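Local atomic coordinates of tRNA (uracil(54)-C(5))-methyltransferase (Pyrococcus abyssi, PDB entry 2JJQ), a protein that catalyses the transfer of a methyl group from S-adenosyl-L-methionine to carbon 5 of uridine 54 in tRNA. Residues A[125-130]-A[272-277]; A[158-163]-A[197-202]; A[279-284]-A[407-412]. One frame throughout, in Å; residues are numbered along the deposited sequence.

In the fold
Contacts 1 and 3 share helix 275-288. Contact 1 seats its N-terminus on loop 125-130, and contact 3 lays a part further along it against strand 403-409 of the catalytic sheet; their centres are about 12 Å apart, and Gln-277 NE2 reaches Asp-410 O at 3.1 Å. Contact 2 lies beside contact 1, centres about 7 Å apart, and borders its loop: Arg-128 N probably donates to Val-159 O over 2.9 Å. Contacts 2 and 3, with centres about 19 Å apart, barely meet, through Phe-202 and Val-279. Gln-272 of contact 1 binds S-adenosyl-L-homocysteine directly, while Leu-281 of contact 3 stays about 6 Å from it, measured from its side chain.

Contact 1: A[125-130]-A[272-277]; sequences FGHRNR and QTNSYQ. With SAH (S-adenosyl-L-homocysteine), chain B.
Tyr-276 turns the edge of its ring to the loop, CD2 lying 3.7 Å from His-127 CA, with Gly-126 O also near the ring plane. The imidazole of His-127 has Arg-128 CB over one face and Phe-125 CA at its edge; the amide of Asn-274 crosses it obliquely, planes 55° apart. Thr-273 CB lies over one face of the Arg-128 guanidinium. Gly-126 suits its place because its positive phi would press a CB against the preceding carbonyl.

Asn-129 is the polar hub. Its CG sits between backbone N and carbonyl carbon (chi1 67°), which sends the amide across the gap, where ND2 donates almost straight to Gln-272 O at 2.7 Å and to Ser-275 OG at 2.8 Å, both near the amide plane. Ser-275 OG is also hydrogen-bonded to Glu-256 OE1. Backbone bonds Asn-129 N to Thr-273 O (2.9 Å) and Ser-275 N to His-127 O (3.3 Å) frame a single antiparallel bridge.

Asn-274 OD1 accepts from Gln-277 N at 3.1 Å, while its ND2 serves Ser-121 and Met-411. This is a helix N-cap beside the cofactor site, where Gln-272 NE2 holds the SAH carboxylate oxygen OXT at 3.0 Å.

Contact 2: A[158-163]-A[197-202]; sequences PVFGKT and LREGKF
Phe-160 supplies the apolar part of the contact, pushing its ring against the end of strand 192-199. Its CG is anti to the backbone N, which carries the ring over to the strand: CZ meets Leu-197 CB at 4.1 Å, CE1 nears Leu-197 O, and Arg-198 C lies at the ring edge. Glu-199 passes obliquely along the same ring, its CG 3.7 Å from Phe-160 CZ and its carboxylate only 17° from the ring plane.

One cation-pi interaction is added by Lys-201, whose NZ stands 4.6 Å from the centroid of the Phe-160 ring, 6° off its normal. A long, flexible lysine suits this place, since its chain, bent at chi2, brings the ammonium back from beyond the strand.

The ionic and hydrogen-bonded part centres on Glu-199. OE2 takes a salt bridge from Lys-201 NZ, 2.7 Å long, on its anti lone pair. OE1 accepts from Thr-163 OG1 at 2.8 Å on the syn side, 24° out of the carboxylate plane. A water donates to Glu-199 OE2 (2.7 Å) and to Phe-160 O, and accepts from Thr-163 N at 3.0 Å, tying the first turn of helix 162-178 to the strand end, next to Cys-157, a probable ligand of the [4Fe-4S] cluster.

Lys-201 NZ also donates to Gly-126 O and Arg-128 O. With a carboxylate, two carbonyls and a ring about it, the ammonium probably stays protonated; Glu-199, held by lysine, hydroxyl and water beside a helix N-terminus, probably stays ionised.

Contact 3: A[279-284]-A[407-412]; sequences VNLVRK and VALDMF
Lys-284 N donates to Asn-280 O over 2.8 Å, the shortest sound polar bond here, one helical turn separating two residues that both aim their CB at strand 403-409. Leu-409 pushes its CD2 methyl into the helix surface between Asn-280 and Leu-281, 3.6 Å from Asn-280 CB and 4.2 Å from Leu-281 CB. A branched leucine fits this place, filling the angle between neighbouring side chains. The amide of Asn-280 looks elsewhere, its ND2 bonding to Gln-277 OE1.

At the outer end the Lys-284 chain, anti to the backbone N at CG (chi1 -175°) and bent at chi2, crosses Val-407 at about a right angle, CE resting 3.8 Å from Val-407 CG2. A lysine can thus give methylenes to the contact. At the other end an inverse gamma turn centred on Asp-410 brings Met-411 round, and its SD meets Leu-281 CD2 at 4.2 Å. Met-411 also touches Glu-419, the predicted proton acceptor.

Segment axes approach to 9.8 Å, the helix running 153° from the strand direction. A helix covering the antiparallel strands 403-409 and 419-424 belongs to the Rossmann-like class I methyltransferase fold, whose strand order is 3-2-1-4-5-7-6, extended here beside 403-409 by strand 117-119.

Contact 1: A[125-130]-A[272-277]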
loop_
_atom_site.group_PDB
_atom_site.type_symbol
_atom_site.label_atom_id
_atom_site.label_comp_id
_atom_site.label_asym_id
_atom_site.label_seq_id
_atom_site.Cartn_x
_atom_site.Cartn_y
_atom_site.Cartn_z
ATOM N N PHE A 125 -2.782 -8.438 11.885
ATOM C CA PHE A 125 -1.334 -8.442 12.104
ATOM C C PHE A 125 -0.680 -9.600 11.284
ATOM O O PHE A 125 -1.272 -10.686 11.083
ATOM C CB PHE A 125 -0.970 -8.406 13.601
ATOM C CG PHE A 125 -1.344 -7.091 14.315
ATOM C CD1 PHE A 125 -0.497 -5.978 14.268
ATOM C CD2 PHE A 125 -2.545 -6.973 15.030
ATOM C CE1 PHE A 125 -0.828 -4.767 14.943
ATOM C CE2 PHE A 125 -2.905 -5.746 15.703
ATOM C CZ PHE A 125 -2.040 -4.666 15.665
ATOM N N GLY A 126 0.517 -9.353 10.761
ATOM C CA GLY A 126 1.115 -10.322 9.842
ATOM C C GLY A 126 0.659 -10.193 8.390
ATOM O O GLY A 126 1.135 -10.948 7.542
ATOM N N HIS A 127 -0.240 -9.249 8.103
ATOM C CA HIS A 127 -0.831 -9.120 6.733
ATOM C C HIS A 127 0.052 -8.361 5.755
ATOM O O HIS A 127 -0.105 -8.480 4.518
ATOM C CB HIS A 127 -2.184 -8.405 6.785
ATOM C CG HIS A 127 -2.093 -7.041 7.383
ATOM N ND1 HIS A 127 -1.893 -6.854 8.734
ATOM C CD2 HIS A 127 -2.117 -5.808 6.830
ATOM C CE1 HIS A 127 -1.784 -5.563 8.986
ATOM N NE2 HIS A 127 -1.905 -4.904 7.848
ATOM N N ARG A 128 0.943 -7.516 6.291
ATOM C CA ARG A 128 1.686 -6.624 5.448
ATOM C C ARG A 128 2.918 -7.359 4.884
ATOM O O ARG A 128 3.666 -7.986 5.645
ATOM C CB ARG A 128 2.126 -5.403 6.273
ATOM C CG ARG A 128 2.569 -4.277 5.382
ATOM C CD ARG A 128 2.790 -2.976 6.110
ATOM N NE ARG A 128 3.599 -2.212 5.183
ATOM C CZ ARG A 128 3.114 -1.442 4.210
ATOM N NH1 ARG A 128 1.807 -1.237 4.096
ATOM N NH2 ARG A 128 3.946 -0.832 3.383
ATOM N N ASN A 129 3.164 -7.209 3.584
ATOM C CA ASN A 129 4.161 -8.001 2.911
ATOM C C ASN A 129 5.397 -7.204 2.472
ATOM O O ASN A 129 6.259 -7.761 1.771
ATOM C CB ASN A 129 3.487 -8.727 1.750
ATOM C CG ASN A 129 3.013 -7.750 0.655
ATOM O OD1 ASN A 129 3.601 -6.673 0.509
ATOM N ND2 ASN A 129 1.912 -8.083 -0.041
ATOM N N ARG A 130 5.504 -5.936 2.904
ATOM C CA ARG A 130 6.708 -5.116 2.707
ATOM C C ARG A 130 6.869 -4.138 3.883
ATOM O O ARG A 130 5.903 -3.491 4.267
ATOM C CB ARG A 130 6.647 -4.349 1.373
ATOM C CG ARG A 130 7.866 -3.512 1.098
ATOM C CD ARG A 130 7.698 -2.443 0.025
ATOM N NE ARG A 130 8.922 -1.634 0.022
ATOM C CZ ARG A 130 9.362 -0.882 -0.973
ATOM N NH1 ARG A 130 8.652 -0.761 -2.089
ATOM N NH2 ARG A 130 10.515 -0.226 -0.845
ATOM N N GLN A 272 0.464 -5.093 -4.238
ATOM C CA GLN A 272 -0.443 -4.754 -3.167
ATOM C C GLN A 272 0.198 -5.187 -1.814
ATOM O O GLN A 272 0.725 -6.309 -1.700
ATOM C CB GLN A 272 -1.771 -5.505 -3.344
ATOM C CG GLN A 272 -2.376 -5.366 -4.741
ATOM C CD GLN A 272 -2.998 -4.023 -4.841
ATOM O OE1 GLN A 272 -3.333 -3.422 -3.814
ATOM N NE2 GLN A 272 -3.133 -3.507 -6.062
ATOM N N THR A 273 0.108 -4.329 -0.791
ATOM C CA THR A 273 0.853 -4.562 0.456
ATOM C C THR A 273 0.171 -5.501 1.444
ATOM O O THR A 273 0.812 -5.937 2.384
ATOM C CB THR A 273 1.168 -3.265 1.173
ATOM O OG1 THR A 273 -0.057 -2.544 1.386
ATOM C CG2 THR A 273 2.083 -2.399 0.295
ATOM N N ASN A 274 -1.120 -5.753 1.269
ATOM C CA ASN A 274 -1.845 -6.640 2.176
ATOM C C ASN A 274 -2.213 -7.893 1.395
ATOM O O ASN A 274 -3.155 -7.917 0.627
ATOM C CB ASN A 274 -3.046 -5.892 2.765
ATOM C CG ASN A 274 -3.908 -6.761 3.666
ATOM O OD1 ASN A 274 -3.853 -8.004 3.628
ATOM N ND2 ASN A 274 -4.787 -6.100 4.421
ATOM N N SER A 275 -1.424 -8.936 1.569
ATOM C CA SER A 275 -1.624 -10.087 0.678
ATOM C C SER A 275 -2.992 -10.699 0.913
ATOM O O SER A 275 -3.607 -11.231 -0.027
ATOM C CB SER A 275 -0.536 -11.144 0.890
ATOM O OG SER A 275 0.723 -10.603 0.491
ATOM N N TYR A 276 -3.479 -10.639 2.158
ATOM C CA TYR A 276 -4.717 -11.390 2.504
ATOM C C TYR A 276 -5.907 -10.769 1.861
ATOM O O TYR A 276 -6.727 -11.449 1.225
ATOM C CB TYR A 276 -4.894 -11.452 4.011
ATOM C CG TYR A 276 -3.870 -12.399 4.607
ATOM C CD1 TYR A 276 -4.121 -13.763 4.667
ATOM C CD2 TYR A 276 -2.614 -11.935 5.017
ATOM C CE1 TYR A 276 -3.156 -14.660 5.177
ATOM C CE2 TYR A 276 -1.658 -12.822 5.536
ATOM C CZ TYR A 276 -1.938 -14.171 5.596
ATOM O OH TYR A 276 -1.011 -15.055 6.133
ATOM N N GLN A 277 -5.959 -9.448 1.956
ATOM C CA GLN A 277 -7.048 -8.709 1.279
ATOM C C GLN A 277 -6.852 -8.695 -0.204
ATOM O O GLN A 277 -7.821 -8.527 -0.943
ATOM C CB GLN A 277 -7.007 -7.268 1.605
ATOM C CG GLN A 277 -7.870 -6.787 2.603
ATOM C CD GLN A 277 -9.394 -7.060 2.508
ATOM O OE1 GLN A 277 -9.958 -7.909 1.765
ATOM N NE2 GLN A 277 -10.042 -6.381 3.412
HETATM N N SAH B . -3.531 -2.153 -10.763
HETATM C CA SAH B . -2.120 -1.974 -10.287
HETATM C CB SAH B . -1.980 -0.710 -9.441
HETATM C CG SAH B . -2.217 0.559 -10.230
HETATM S SD SAH B . -1.371 1.887 -9.356
HETATM C C SAH B . -1.774 -3.153 -9.408
HETATM O O SAH B . -0.622 -3.389 -9.009
HETATM O OXT SAH B . -2.677 -3.894 -9.048
HETATM C "C5'" SAH B . -1.601 3.154 -10.578
HETATM C "C4'" SAH B . -0.752 2.850 -11.825
HETATM O "O4'" SAH B . -0.782 3.948 -12.775
HETATM C "C3'" SAH B . 0.731 2.614 -11.538
HETATM O "O3'" SAH B . 1.069 1.271 -11.942
HETATM C "C2'" SAH B . 1.461 3.701 -12.366
HETATM O "O2'" SAH B . 2.690 3.295 -12.977
HETATM C "C1'" SAH B . 0.484 4.019 -13.459
HETATM N N9 SAH B . 0.416 5.388 -13.957
HETATM C C8 SAH B . 0.590 6.540 -13.266
HETATM N N7 SAH B . 0.312 7.590 -14.084
HETATM C C5 SAH B . -0.071 7.108 -15.277
HETATM C C6 SAH B . -0.509 7.664 -16.574
HETATM N N6 SAH B . -0.566 9.013 -16.696
HETATM N N1 SAH B . -0.820 6.772 -17.572
HETATM C C2 SAH B . -0.745 5.433 -17.410
HETATM N N3 SAH B . -0.338 4.879 -16.259
HETATM C C4 SAH B . -0.014 5.652 -15.195
HETATM O O HOH W 1 1.114 -13.669 8.224
#

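Contact 2: A[158-163]-A[197-202]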
loop_
_atom_site.group_PDB
_atom_site.type_symbol
_atom_site.label_atom_id
_atom_site.label_comp_id
_atom_site.label_asym_id
_atom_site.label_seq_id
_atom_site.Cartn_x
_atom_site.Cartn_y
_atom_site.Cartn_z
ATOM N N PRO A 158 4.900 -5.809 14.040
ATOM C CA PRO A 158 3.792 -6.772 14.126
ATOM C C PRO A 158 2.859 -6.803 12.882
ATOM O O PRO A 158 2.330 -7.850 12.562
ATOM C CB PRO A 158 3.020 -6.304 15.392
ATOM C CG PRO A 158 4.038 -5.455 16.150
ATOM C CD PRO A 158 4.818 -4.759 15.075
ATOM N N VAL A 159 2.680 -5.690 12.185
ATOM C CA VAL A 159 1.862 -5.732 10.955
ATOM C C VAL A 159 2.540 -6.563 9.832
ATOM O O VAL A 159 1.846 -7.191 9.041
ATOM C CB VAL A 159 1.434 -4.350 10.406
ATOM C CG1 VAL A 159 0.657 -3.561 11.473
ATOM C CG2 VAL A 159 2.616 -3.526 9.921
ATOM N N PHE A 160 3.876 -6.577 9.802
ATOM C CA PHE A 160 4.592 -7.466 8.882
ATOM C C PHE A 160 4.640 -8.902 9.410
ATOM O O PHE A 160 4.404 -9.862 8.679
ATOM C CB PHE A 160 6.000 -6.928 8.647
ATOM C CG PHE A 160 6.753 -7.682 7.587
ATOM C CD1 PHE A 160 6.702 -7.250 6.260
ATOM C CD2 PHE A 160 7.481 -8.836 7.905
ATOM C CE1 PHE A 160 7.366 -7.938 5.249
ATOM C CE2 PHE A 160 8.198 -9.538 6.890
ATOM C CZ PHE A 160 8.086 -9.090 5.547
ATOM N N GLY A 161 4.968 -9.051 10.701
ATOM C CA GLY A 161 4.932 -10.339 11.353
ATOM C C GLY A 161 6.318 -10.759 11.830
ATOM O O GLY A 161 7.312 -9.996 11.718
ATOM N N LYS A 162 6.374 -11.988 12.322
ATOM C CA LYS A 162 7.565 -12.504 13.012
ATOM C C LYS A 162 8.827 -12.526 12.186
ATOM O O LYS A 162 9.895 -12.515 12.746
ATOM C CB LYS A 162 7.339 -13.930 13.502
ATOM C CG LYS A 162 6.734 -14.846 12.470
ATOM C CD LYS A 162 7.048 -16.320 12.795
ATOM C CE LYS A 162 6.224 -17.278 11.942
ATOM N NZ LYS A 162 6.471 -18.701 12.341
ATOM N N THR A 163 8.708 -12.628 10.863
ATOM C CA THR A 163 9.907 -12.554 10.016
ATOM C C THR A 163 10.681 -11.304 10.319
ATOM O O THR A 163 11.886 -11.298 10.153
ATOM C CB THR A 163 9.534 -12.610 8.514
ATOM O OG1 THR A 163 8.866 -13.844 8.287
ATOM C CG2 THR A 163 10.745 -12.541 7.601
ATOM N N LEU A 197 12.212 -5.382 3.753
ATOM C CA LEU A 197 11.909 -6.794 3.877
ATOM C C LEU A 197 10.625 -7.049 3.099
ATOM O O LEU A 197 9.673 -6.283 3.212
ATOM C CB LEU A 197 11.684 -7.135 5.354
ATOM C CG LEU A 197 12.913 -7.373 6.216
ATOM C CD1 LEU A 197 12.486 -7.415 7.714
ATOM C CD2 LEU A 197 13.489 -8.755 5.797
ATOM N N ARG A 198 10.600 -8.101 2.290
ATOM C CA ARG A 198 9.372 -8.487 1.613
ATOM C C ARG A 198 9.114 -9.948 1.835
ATOM O O ARG A 198 10.075 -10.743 2.005
ATOM C CB ARG A 198 9.472 -8.166 0.114
ATOM C CG ARG A 198 9.773 -6.684 -0.109
ATOM C CD ARG A 198 9.741 -6.260 -1.558
ATOM N NE ARG A 198 8.342 -6.170 -1.984
ATOM C CZ ARG A 198 7.918 -5.513 -3.058
ATOM N NH1 ARG A 198 8.787 -4.883 -3.846
ATOM N NH2 ARG A 198 6.622 -5.525 -3.341
ATOM N N GLU A 199 7.840 -10.352 1.850
ATOM C CA GLU A 199 7.590 -11.773 1.908
ATOM C C GLU A 199 6.299 -12.182 1.240
ATOM O O GLU A 199 5.360 -11.377 1.148
ATOM C CB GLU A 199 7.651 -12.333 3.344
ATOM C CG GLU A 199 6.481 -12.145 4.165
ATOM C CD GLU A 199 6.658 -12.751 5.584
ATOM O OE1 GLU A 199 7.586 -13.575 5.822
ATOM O OE2 GLU A 199 5.861 -12.372 6.462
ATOM N N GLY A 200 6.267 -13.410 0.768
ATOM C CA GLY A 200 5.039 -13.948 0.156
ATOM C C GLY A 200 4.303 -14.626 1.277
ATOM O O GLY A 200 4.800 -15.629 1.865
ATOM N N LYS A 201 3.143 -14.102 1.621
ATOM C CA LYS A 201 2.375 -14.723 2.756
ATOM C C LYS A 201 1.927 -16.148 2.415
ATOM O O LYS A 201 1.842 -17.011 3.323
ATOM C CB LYS A 201 1.160 -13.864 3.126
ATOM C CG LYS A 201 1.530 -12.431 3.518
ATOM C CD LYS A 201 2.492 -12.396 4.724
ATOM C CE LYS A 201 2.900 -10.988 5.019
ATOM N NZ LYS A 201 3.559 -10.880 6.324
ATOM N N PHE A 202 1.682 -16.423 1.133
ATOM C CA PHE A 202 1.122 -17.714 0.708
ATOM C C PHE A 202 2.178 -18.676 0.151
ATOM O O PHE A 202 1.857 -19.809 -0.216
ATOM C CB PHE A 202 -0.033 -17.528 -0.282
ATOM C CG PHE A 202 -1.156 -16.717 0.311
ATOM C CD1 PHE A 202 -1.964 -17.279 1.297
ATOM C CD2 PHE A 202 -1.317 -15.375 -0.035
ATOM C CE1 PHE A 202 -2.977 -16.495 1.888
ATOM C CE2 PHE A 202 -2.294 -14.602 0.538
ATOM C CZ PHE A 202 -3.113 -15.168 1.511
HETATM O O HOH W 2 6.268 -12.423 9.109
#

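Contact 3: A[279-284]-A[407-412]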
loop_
_atom_site.group_PDB
_atom_site.type_symbol
_atom_site.label_atom_id
_atom_site.label_comp_id
_atom_site.label_asym_id
_atom_site.label_seq_id
_atom_site.Cartn_x
_atom_site.Cartn_y
_atom_site.Cartn_z
ATOM N N VAL A 279 -6.203 -11.041 -2.004
ATOM C CA VAL A 279 -6.923 -12.219 -2.508
ATOM C C VAL A 279 -8.389 -11.790 -2.714
ATOM O O VAL A 279 -8.985 -12.082 -3.762
ATOM C CB VAL A 279 -6.804 -13.421 -1.560
ATOM C CG1 VAL A 279 -7.743 -14.548 -1.996
ATOM C CG2 VAL A 279 -5.320 -13.912 -1.541
ATOM N N ASN A 280 -8.976 -11.126 -1.720
ATOM C CA ASN A 280 -10.392 -10.693 -1.890
ATOM C C ASN A 280 -10.533 -9.684 -3.040
ATOM O O ASN A 280 -11.524 -9.693 -3.755
ATOM C CB ASN A 280 -10.897 -10.073 -0.608
ATOM C CG ASN A 280 -11.128 -11.100 0.467
ATOM O OD1 ASN A 280 -11.281 -12.310 0.180
ATOM N ND2 ASN A 280 -11.183 -10.647 1.706
ATOM N N LEU A 281 -9.530 -8.820 -3.194
ATOM C CA LEU A 281 -9.582 -7.752 -4.219
ATOM C C LEU A 281 -9.575 -8.341 -5.626
ATOM O O LEU A 281 -10.414 -7.994 -6.459
ATOM C CB LEU A 281 -8.372 -6.813 -3.983
ATOM C CG LEU A 281 -8.205 -5.659 -4.963
ATOM C CD1 LEU A 281 -9.465 -4.812 -4.873
ATOM C CD2 LEU A 281 -6.931 -4.917 -4.550
ATOM N N VAL A 282 -8.674 -9.288 -5.912
ATOM C CA VAL A 282 -8.653 -9.885 -7.275
ATOM C C VAL A 282 -9.905 -10.725 -7.503
ATOM O O VAL A 282 -10.409 -10.754 -8.595
ATOM C CB VAL A 282 -7.371 -10.698 -7.600
ATOM C CG1 VAL A 282 -6.165 -9.769 -7.527
ATOM C CG2 VAL A 282 -7.139 -11.876 -6.619
ATOM N N ARG A 283 -10.387 -11.417 -6.468
ATOM C CA ARG A 283 -11.627 -12.208 -6.629
ATOM C C ARG A 283 -12.773 -11.258 -6.937
ATOM O O ARG A 283 -13.595 -11.548 -7.827
ATOM C CB ARG A 283 -11.920 -12.970 -5.349
ATOM C CG ARG A 283 -10.949 -14.122 -5.133
ATOM C CD ARG A 283 -11.376 -14.808 -3.802
ATOM N NE ARG A 283 -10.495 -15.931 -3.493
ATOM C CZ ARG A 283 -10.619 -16.633 -2.367
ATOM N NH1 ARG A 283 -11.591 -16.291 -1.484
ATOM N NH2 ARG A 283 -9.792 -17.650 -2.122
ATOM N N LYS A 284 -12.807 -10.123 -6.222
ATOM C CA LYS A 284 -13.941 -9.188 -6.387
ATOM C C LYS A 284 -13.937 -8.621 -7.773
ATOM O O LYS A 284 -14.988 -8.552 -8.383
ATOM C CB LYS A 284 -13.917 -8.022 -5.384
ATOM C CG LYS A 284 -15.182 -7.113 -5.469
ATOM C CD LYS A 284 -16.350 -7.927 -4.758
ATOM C CE LYS A 284 -17.697 -7.338 -4.828
ATOM N NZ LYS A 284 -18.641 -8.398 -4.262
ATOM N N VAL A 407 -18.141 -1.879 -3.242
ATOM C CA VAL A 407 -17.747 -2.372 -1.939
ATOM C C VAL A 407 -16.383 -1.767 -1.647
ATOM O O VAL A 407 -15.671 -1.423 -2.562
ATOM C CB VAL A 407 -17.628 -3.905 -1.981
ATOM C CG1 VAL A 407 -17.627 -4.457 -0.602
ATOM C CG2 VAL A 407 -18.821 -4.455 -2.699
ATOM N N ALA A 408 -16.056 -1.589 -0.372
ATOM C CA ALA A 408 -14.732 -1.159 0.062
ATOM C C ALA A 408 -14.070 -2.343 0.724
ATOM O O ALA A 408 -14.738 -3.159 1.365
ATOM C CB ALA A 408 -14.820 -0.034 1.099
ATOM N N LEU A 409 -12.779 -2.471 0.520
ATOM C CA LEU A 409 -12.010 -3.580 1.153
ATOM C C LEU A 409 -11.015 -2.883 2.057
ATOM O O LEU A 409 -10.371 -1.899 1.645
ATOM C CB LEU A 409 -11.287 -4.450 0.139
ATOM C CG LEU A 409 -12.249 -5.290 -0.704
ATOM C CD1 LEU A 409 -12.602 -4.392 -1.855
ATOM C CD2 LEU A 409 -11.501 -6.533 -1.215
ATOM N N ASP A 410 -10.946 -3.327 3.309
ATOM C CA ASP A 410 -9.951 -2.758 4.201
ATOM C C ASP A 410 -8.550 -3.297 3.834
ATOM O O ASP A 410 -8.036 -4.258 4.432
ATOM C CB ASP A 410 -10.274 -2.992 5.681
ATOM C CG ASP A 410 -9.316 -2.234 6.573
ATOM O OD1 ASP A 410 -8.754 -1.240 6.069
ATOM O OD2 ASP A 410 -9.023 -2.647 7.716
ATOM N N MET A 411 -7.926 -2.662 2.855
ATOM C CA MET A 411 -6.605 -3.087 2.442
ATOM C C MET A 411 -5.582 -2.584 3.452
ATOM O O MET A 411 -4.420 -3.088 3.507
ATOM C CB MET A 411 -6.297 -2.526 1.019
ATOM C CG MET A 411 -7.085 -3.325 -0.095
ATOM S SD MET A 411 -6.338 -4.960 -0.435
ATOM C CE MET A 411 -4.607 -4.527 -0.252
ATOM N N PHE A 412 -5.994 -1.613 4.272
ATOM C CA PHE A 412 -5.016 -0.849 5.070
ATOM C C PHE A 412 -5.435 -0.742 6.553
ATOM O O PHE A 412 -5.657 0.373 7.067
ATOM C CB PHE A 412 -4.861 0.552 4.498
ATOM C CG PHE A 412 -4.618 0.560 3.030
ATOM C CD1 PHE A 412 -3.388 0.242 2.523
ATOM C CD2 PHE A 412 -5.643 0.869 2.175
ATOM C CE1 PHE A 412 -3.145 0.242 1.119
ATOM C CE2 PHE A 412 -5.427 0.869 0.782
ATOM C CZ PHE A 412 -4.180 0.561 0.266
#